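Local atomic coordinates of metallophosphoesterase TT1561-like domain-containing protein (Aquifex aeolicus, PDB entry 2YVT), a protein that is of unknown function but, as a member of the calcineurin-like metallophosphoesterase superfamily, may be related in activity to metal-dependent phosphoester hydrolases. Residues 94-98 with 138-142; 82-87 with 117-122. One frame throughout, in Å; residues are numbered along the deposited sequence.

Interaction 1 (94-98 with 138-142)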
loop_
_atom_site.group_PDB
_atom_site.type_symbol
_atom_site.label_atom_id
_atom_site.label_comp_id
_atom_site.label_asym_id
_atom_site.label_seq_id
_atom_site.Cartn_x
_atom_site.Cartn_y
_atom_site.Cartn_z
ATOM N N VAL A 94 2.612 3.067 -6.053
ATOM C CA VAL A 94 3.200 2.354 -4.923
ATOM C C VAL A 94 2.820 3.087 -3.642
ATOM O O VAL A 94 2.958 4.302 -3.562
ATOM C CB VAL A 94 4.743 2.299 -5.045
ATOM C CG1 VAL A 94 5.366 1.625 -3.822
ATOM C CG2 VAL A 94 5.160 1.576 -6.334
ATOM N N VAL A 95 2.354 2.338 -2.640
ATOM C CA VAL A 95 1.966 2.909 -1.343
ATOM C C VAL A 95 2.719 2.141 -0.245
ATOM O O VAL A 95 2.625 0.922 -0.188
ATOM C CB VAL A 95 0.435 2.828 -1.132
ATOM C CG1 VAL A 95 0.055 3.327 0.255
ATOM C CG2 VAL A 95 -0.283 3.626 -2.221
ATOM N N PRO A 96 3.503 2.848 0.593
ATOM C CA PRO A 96 4.373 2.142 1.532
ATOM C C PRO A 96 3.626 1.476 2.679
ATOM O O PRO A 96 2.550 1.944 3.096
ATOM C CB PRO A 96 5.286 3.261 2.065
ATOM C CG PRO A 96 4.440 4.490 1.985
ATOM C CD PRO A 96 3.639 4.315 0.718
ATOM N N GLY A 97 4.203 0.386 3.185
ATOM C CA GLY A 97 3.658 -0.291 4.349
ATOM C C GLY A 97 4.310 0.124 5.662
ATOM O O GLY A 97 5.173 1.021 5.708
ATOM N N LYS A 98 3.873 -0.517 6.742
ATOM C CA LYS A 98 4.423 -0.277 8.074
ATOM C C LYS A 98 5.947 -0.429 8.122
ATOM O O LYS A 98 6.618 0.275 8.869
ATOM C CB LYS A 98 3.750 -1.232 9.054
ATOM C CG LYS A 98 4.250 -1.223 10.471
ATOM C CD LYS A 98 3.505 -2.277 11.308
ATOM C CE LYS A 98 3.442 -3.664 10.624
ATOM N NZ LYS A 98 2.207 -3.972 9.813
ATOM N N GLY A 138 -3.284 8.013 -2.039
ATOM C CA GLY A 138 -2.563 7.002 -1.270
ATOM C C GLY A 138 -2.208 7.482 0.120
ATOM O O GLY A 138 -1.821 8.633 0.310
ATOM N N PHE A 139 -2.343 6.599 1.103
ATOM C CA PHE A 139 -1.895 6.909 2.457
ATOM C C PHE A 139 -1.427 5.596 3.076
ATOM O O PHE A 139 -2.236 4.727 3.428
ATOM C CB PHE A 139 -3.023 7.566 3.276
ATOM C CG PHE A 139 -2.532 8.394 4.450
ATOM C CD1 PHE A 139 -2.982 9.708 4.617
ATOM C CD2 PHE A 139 -1.628 7.877 5.377
ATOM C CE1 PHE A 139 -2.543 10.494 5.689
ATOM C CE2 PHE A 139 -1.176 8.649 6.457
ATOM C CZ PHE A 139 -1.643 9.963 6.617
ATOM N N GLY A 140 -0.109 5.444 3.153
ATOM C CA GLY A 140 0.502 4.210 3.632
ATOM C C GLY A 140 0.712 4.132 5.132
ATOM O O GLY A 140 0.237 4.980 5.900
ATOM N N GLY A 141 1.416 3.091 5.550
ATOM C CA GLY A 141 1.690 2.876 6.961
ATOM C C GLY A 141 0.531 2.258 7.712
ATOM O O GLY A 141 -0.582 2.151 7.191
ATOM N N LEU A 142 0.800 1.853 8.948
ATOM C CA LEU A 142 -0.233 1.306 9.825
ATOM C C LEU A 142 -1.015 2.459 10.427
ATOM O O LEU A 142 -0.451 3.297 11.127
ATOM C CB LEU A 142 0.400 0.459 10.927
ATOM C CG LEU A 142 -0.598 -0.356 11.754
ATOM C CD1 LEU A 142 -1.230 -1.479 10.924
ATOM C CD2 LEU A 142 0.099 -0.912 12.982
#
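V95 and P96 press against G138 to G141 where strand 91-95 runs out into a loop beside the break in strand 134-144 of the other sheet. The tight part lies deep in the protein. V95 CG1 stands 3.5 Å from the CA of G140, placed there by a first torsion of 176° that sets CG1 opposite the backbone N, while CG2 lies more loosely over the CA of G138 at 4.2 Å. The O of P96 meets two partners. The N of G141 gives it a hydrogen bond of 2.9 Å with a fairly straight N-H angle of 153°. This donor sits above the carbonyl plane (35°), and the CA of G140 adds a CH...O contact at 3.1 Å. Both glycines suit the site: a beta carbon on G140 would fall 2.2 Å from P96 O, and G141 has a positive phi.

The contact slackens toward the partly exposed end, where K98 and L142 lie side by side and point the same way. Here the touch is apolar and light, with K98 CD 4.0 Å from L142 CD2. The lysine chain is extended as far as CD and then bends; its NZ bonds to the hydroxyl of Y181, and H220 touches both side chains. G97 to D100 probably corresponds to the Gly-Asn-His-Asp/Glu motif of metallophosphoesterases; both the asparagine and histidine appear replaced, K98 standing at the asparagine position, and D100 bonds to the N of G97. The chemistry implies a loop held by backbone and glycine packing, probably bordering the cleft that holds the active site in relatives.

Interaction 2 (82-87 with 117-122); sequences FREIGE and YPNIRV
The Y117 ring lies across the last turn of helix 65-86, one face turned to the carbonyl oxygens of F82 and R83, F82 O nearer the ring's border than its centre. G86 permits this: its CA is 3.7 Å from Y117 CD1, where a beta carbon would clash. R83 runs alongside, its CG 3.3 Å from Y117 OH, and a water at the ring edge joins that hydroxyl to E87 OE2. With an alanine for Y117, a gap would probably open over the helix turn and the water held by E87 lose its second partner. The type I turn from Y117 to I120 also carries N119; its CG, between backbone N and carbonyl carbon (chi1 52°), turns the amide to the helix end. N119 ND2 donates a hydrogen bond of 3.0 Å to an in-plane lone pair of G86 O and bonds also to V90 O. I120 CD1 meets the F82 ring edge 3.9 Å from F82 CD1; V122 crosses F82 at about a right angle, setting its CG2 near the ring plane, 3.8 Å from F82 CE1. A110 of helix 103-112 touches F82 and V122: two helices share the edge strand at the parallel end of the first sheet, as in the alpha-beta-beta-alpha sandwich of calcineurin-like phosphoesterases.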
loop_
_atom_site.group_PDB
_atom_site.type_symbol
_atom_site.label_atom_id
_atom_site.label_comp_id
_atom_site.label_asym_id
_atom_site.label_seq_id
_atom_site.Cartn_x
_atom_site.Cartn_y
_atom_site.Cartn_z
ATOM N N PHE A 82 12.466 -0.606 -6.901
ATOM C CA PHE A 82 12.027 0.343 -7.917
ATOM C C PHE A 82 12.501 -0.042 -9.307
ATOM O O PHE A 82 11.746 0.077 -10.272
ATOM C CB PHE A 82 12.412 1.776 -7.561
ATOM C CG PHE A 82 11.581 2.352 -6.458
ATOM C CD1 PHE A 82 10.247 2.689 -6.685
ATOM C CD2 PHE A 82 12.110 2.535 -5.188
ATOM C CE1 PHE A 82 9.454 3.214 -5.659
ATOM C CE2 PHE A 82 11.332 3.059 -4.154
ATOM C CZ PHE A 82 9.998 3.398 -4.390
ATOM N N ARG A 83 13.724 -0.555 -9.406
ATOM C CA ARG A 83 14.227 -1.020 -10.698
ATOM C C ARG A 83 13.379 -2.174 -11.250
ATOM O O ARG A 83 12.918 -2.128 -12.388
ATOM C CB ARG A 83 15.705 -1.426 -10.595
ATOM C CG ARG A 83 16.232 -2.149 -11.828
ATOM C CD ARG A 83 17.745 -2.296 -11.800
ATOM N NE ARG A 83 18.218 -3.001 -10.610
ATOM C CZ ARG A 83 18.254 -4.326 -10.464
ATOM N NH1 ARG A 83 17.836 -5.135 -11.432
ATOM N NH2 ARG A 83 18.707 -4.846 -9.328
ATOM N N GLU A 84 13.159 -3.203 -10.433
ATOM C CA GLU A 84 12.504 -4.410 -10.928
ATOM C C GLU A 84 11.015 -4.210 -11.179
ATOM O O GLU A 84 10.461 -4.756 -12.130
ATOM C CB GLU A 84 12.802 -5.607 -10.015
ATOM C CG GLU A 84 14.289 -5.949 -10.019
ATOM C CD GLU A 84 14.606 -7.371 -9.605
ATOM O OE1 GLU A 84 13.684 -8.176 -9.409
ATOM O OE2 GLU A 84 15.805 -7.675 -9.478
ATOM N N ILE A 85 10.370 -3.397 -10.347
ATOM C CA ILE A 85 8.996 -3.001 -10.636
ATOM C C ILE A 85 8.939 -2.085 -11.864
ATOM O O ILE A 85 8.094 -2.271 -12.736
ATOM C CB ILE A 85 8.325 -2.327 -9.419
ATOM C CG1 ILE A 85 8.092 -3.355 -8.311
ATOM C CG2 ILE A 85 6.998 -1.653 -9.822
ATOM C CD1 ILE A 85 7.092 -4.474 -8.666
ATOM N N GLY A 86 9.842 -1.106 -11.926
ATOM C CA GLY A 86 9.906 -0.181 -13.064
ATOM C C GLY A 86 10.033 -0.899 -14.399
ATOM O O GLY A 86 9.342 -0.560 -15.363
ATOM N N GLU A 87 10.894 -1.914 -14.436
ATOM C CA GLU A 87 11.132 -2.701 -15.653
ATOM C C GLU A 87 9.920 -3.502 -16.143
ATOM O O GLU A 87 9.918 -3.988 -17.275
ATOM C CB GLU A 87 12.343 -3.615 -15.462
ATOM C CG GLU A 87 13.649 -2.833 -15.419
ATOM C CD GLU A 87 14.884 -3.710 -15.418
ATOM O OE1 GLU A 87 14.751 -4.954 -15.422
ATOM O OE2 GLU A 87 15.997 -3.145 -15.420
ATOM N N TYR A 117 12.538 5.423 -14.231
ATOM C CA TYR A 117 11.231 4.760 -14.163
ATOM C C TYR A 117 10.088 5.764 -13.995
ATOM O O TYR A 117 9.415 5.780 -12.959
ATOM C CB TYR A 117 11.235 3.659 -13.077
ATOM C CG TYR A 117 12.488 2.830 -13.162
ATOM C CD1 TYR A 117 12.696 1.959 -14.234
ATOM C CD2 TYR A 117 13.501 2.965 -12.214
ATOM C CE1 TYR A 117 13.871 1.233 -14.347
ATOM C CE2 TYR A 117 14.680 2.246 -12.325
ATOM C CZ TYR A 117 14.857 1.387 -13.388
ATOM O OH TYR A 117 16.036 0.682 -13.481
ATOM N N PRO A 118 9.850 6.600 -15.029
ATOM C CA PRO A 118 8.788 7.602 -14.934
ATOM C C PRO A 118 7.387 6.995 -14.874
ATOM O O PRO A 118 6.415 7.725 -14.640
ATOM C CB PRO A 118 8.966 8.429 -16.217
ATOM C CG PRO A 118 9.630 7.491 -17.176
ATOM C CD PRO A 118 10.545 6.659 -16.332
ATOM N N ASN A 119 7.297 5.676 -15.073
ATOM C CA ASN A 119 6.032 4.943 -14.955
ATOM C C ASN A 119 5.586 4.773 -13.508
ATOM O O ASN A 119 4.417 4.482 -13.251
ATOM C CB ASN A 119 6.090 3.574 -15.659
ATOM C CG ASN A 119 7.281 2.715 -15.227
ATOM O OD1 ASN A 119 8.401 3.208 -15.043
ATOM N ND2 ASN A 119 7.045 1.407 -15.094
ATOM N N ILE A 120 6.513 4.968 -12.570
ATOM C CA ILE A 120 6.215 4.780 -11.143
ATOM C C ILE A 120 5.868 6.097 -10.457
ATOM O O ILE A 120 6.571 7.100 -10.616
ATOM C CB ILE A 120 7.407 4.127 -10.393
ATOM C CG1 ILE A 120 7.732 2.750 -10.980
ATOM C CG2 ILE A 120 7.123 4.039 -8.883
ATOM C CD1 ILE A 120 8.968 2.118 -10.369
ATOM N N ARG A 121 4.791 6.077 -9.675
ATOM C CA ARG A 121 4.458 7.173 -8.783
ATOM C C ARG A 121 4.178 6.619 -7.398
ATOM O O ARG A 121 3.309 5.773 -7.236
ATOM C CB ARG A 121 3.232 7.909 -9.309
ATOM C CG ARG A 121 2.753 9.016 -8.404
ATOM C CD ARG A 121 1.694 9.843 -9.084
ATOM N NE ARG A 121 2.255 10.938 -9.877
ATOM C CZ ARG A 121 2.352 12.195 -9.450
ATOM N NH1 ARG A 121 1.930 12.525 -8.235
ATOM N NH2 ARG A 121 2.876 13.122 -10.239
ATOM N N VAL A 122 4.926 7.092 -6.407
ATOM C CA VAL A 122 4.643 6.758 -5.017
ATOM C C VAL A 122 3.564 7.704 -4.501
ATOM O O VAL A 122 3.673 8.926 -4.658
ATOM C CB VAL A 122 5.916 6.849 -4.130
ATOM C CG1 VAL A 122 5.552 6.800 -2.655
ATOM C CG2 VAL A 122 6.885 5.730 -4.481
HETATM O O HOH W 1 16.523 -0.511 -15.708
#

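Read from the N terminus, the four segments come in the order 82-87, 94-98, 117-122 and 138-142, so the two contacts cross. Interaction 2 closes the loop that leaves helix 65-86, passes through strand 91-95 and helix 103-112, and returns at strand 120-122, a span that includes a beta-alpha-beta unit. Interaction 1 opens inside that loop and closes beyond it, bringing the end of strand 91-95 to strand 134-144 of the second sheet. Their centres are 16 Å apart, yet V94 N lies 3.0 Å from R121 O, a probable hydrogen bond between neighbouring strands. Together they tie an outer helix, the first sheet and the second sheet.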